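Local coordinates for putative GTP pyrophosphokinase (Streptococcus mutans, PDB 3L9D), which probably transfers pyrophosphate from ATP to GTP, the first step in making the alarmone ppGpp, as in other RelA/SpoT family proteins, at residues K66-I71 against V115-D120. Numbering follows the deposited sequence.
Sequences KRHSPI and VDDVND
The side chains of His-68 and Asp-117 come from opposite directions, and the carboxylate lies at the edge of the imidazole, the two planes 33° apart. NE2 of His-68 gives a nearly straight hydrogen bond to OD2 of Asp-117, 3.2 Å long. The oxygen lies in the ring plane, but the nitrogen meets OD2 on the syn side and stands 34° out of the carboxylate plane. A weak second bond from NE2 of His-68 reaches OD1 of Asp-117 at 3.3 Å. With CG anti to the backbone N (chi1 175°), the ring of His-68 brings NE2 to the carboxylate. OD2 of Asp-117 also accepts from the backbone N of Phe-114, so two donors hold this oxygen. Pro-70 packs on Asp-117 and Asp-120; CB of Pro-70 lies 4.1 Å from CB of Asp-120. Within the loop, the hydroxyl of Ser-69 donates to O of Ile-71, and Arg-59 gives that oxygen a second bond. The His-carboxylate contact thus joins the loop between helix 42-64 and strand 73-78 to helix 117-126. Phe-62 of helix 42-64 touches Pro-70, Val-112 of strand 106-112 lies against Asp-117, and Lys-227 of helix 223-230 touches both His-68 and Asp-117.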
# COMPACT_ATOMS: atom_id res chain seq x y z
N LYS A 66 0.77 -18.07 17.89
CA LYS A 66 2.19 -18.38 17.74
C LYS A 66 2.58 -18.92 16.35
O LYS A 66 3.17 -19.99 16.23
CB LYS A 66 2.68 -19.32 18.85
CG LYS A 66 2.81 -18.66 20.23
N ARG A 67 2.25 -18.18 15.31
CA ARG A 67 2.65 -18.46 13.94
C ARG A 67 3.31 -17.25 13.31
O ARG A 67 3.14 -16.18 13.78
CB ARG A 67 1.46 -18.87 13.09
CG ARG A 67 0.55 -19.85 13.70
CD ARG A 67 -0.83 -19.70 13.17
NE ARG A 67 -0.89 -19.87 11.74
CZ ARG A 67 -1.99 -19.73 11.03
NH1 ARG A 67 -3.11 -19.43 11.62
NH2 ARG A 67 -1.96 -19.89 9.73
N HIS A 68 4.05 -17.43 12.24
CA HIS A 68 4.57 -16.30 11.49
C HIS A 68 3.45 -15.44 10.92
O HIS A 68 2.45 -15.94 10.36
CB HIS A 68 5.46 -16.74 10.34
CG HIS A 68 5.93 -15.62 9.47
ND1 HIS A 68 6.86 -14.68 9.89
CD2 HIS A 68 5.61 -15.28 8.20
CE1 HIS A 68 7.08 -13.82 8.91
NE2 HIS A 68 6.34 -14.16 7.87
N SER A 69 3.62 -14.13 11.08
CA SER A 69 2.68 -13.14 10.59
C SER A 69 3.15 -12.55 9.26
O SER A 69 4.26 -12.02 9.17
CB SER A 69 2.53 -12.03 11.62
OG SER A 69 1.66 -11.01 11.16
N PRO A 70 2.30 -12.64 8.23
CA PRO A 70 2.60 -12.08 6.90
C PRO A 70 2.71 -10.57 6.97
O PRO A 70 3.37 -9.96 6.12
CB PRO A 70 1.37 -12.46 6.07
CG PRO A 70 0.63 -13.49 6.89
CD PRO A 70 0.94 -13.20 8.31
N ILE A 71 2.07 -9.96 7.97
CA ILE A 71 2.09 -8.51 8.11
C ILE A 71 3.06 -8.10 9.22
O ILE A 71 3.02 -8.66 10.32
CB ILE A 71 0.68 -7.95 8.43
CG1 ILE A 71 -0.31 -8.27 7.31
CG2 ILE A 71 0.74 -6.45 8.63
CD1 ILE A 71 -1.71 -7.71 7.56
N VAL A 115 9.11 -11.21 0.28
CA VAL A 115 8.36 -11.14 -0.98
C VAL A 115 7.21 -12.15 -0.93
O VAL A 115 6.06 -11.85 -1.28
CB VAL A 115 9.25 -11.46 -2.18
CG1 VAL A 115 8.40 -11.91 -3.34
CG2 VAL A 115 10.10 -10.25 -2.55
N ASP A 116 7.52 -13.34 -0.44
CA ASP A 116 6.56 -14.41 -0.36
C ASP A 116 5.35 -14.08 0.51
O ASP A 116 4.25 -14.58 0.24
CB ASP A 116 7.26 -15.68 0.13
CG ASP A 116 8.52 -15.99 -0.66
OD1 ASP A 116 9.58 -15.38 -0.39
OD2 ASP A 116 8.45 -16.84 -1.57
N ASP A 117 5.53 -13.24 1.52
CA ASP A 117 4.40 -12.90 2.40
C ASP A 117 3.28 -12.11 1.70
O ASP A 117 2.17 -12.02 2.22
CB ASP A 117 4.86 -12.15 3.65
CG ASP A 117 5.69 -13.01 4.56
OD1 ASP A 117 5.39 -14.21 4.71
OD2 ASP A 117 6.64 -12.46 5.16
N VAL A 118 3.58 -11.53 0.54
CA VAL A 118 2.60 -10.75 -0.21
C VAL A 118 1.35 -11.55 -0.58
O VAL A 118 0.22 -11.07 -0.42
CB VAL A 118 3.21 -10.13 -1.49
CG1 VAL A 118 2.13 -9.36 -2.32
CG2 VAL A 118 4.41 -9.24 -1.16
N ASN A 119 1.54 -12.77 -1.10
CA ASN A 119 0.40 -13.58 -1.51
C ASN A 119 -0.45 -14.03 -0.32
O ASN A 119 -1.68 -14.15 -0.43
CB ASN A 119 0.82 -14.78 -2.37
CG ASN A 119 1.26 -14.38 -3.79
OD1 ASN A 119 0.78 -13.38 -4.35
ND2 ASN A 119 2.16 -15.17 -4.37
N ASP A 120 0.19 -14.26 0.82
CA ASP A 120 -0.57 -14.60 2.03
C ASP A 120 -1.42 -13.40 2.48
O ASP A 120 -2.61 -13.54 2.76
CB ASP A 120 0.35 -15.10 3.15
CG ASP A 120 1.19 -16.30 2.73
OD1 ASP A 120 0.67 -17.17 1.98
OD2 ASP A 120 2.37 -16.36 3.14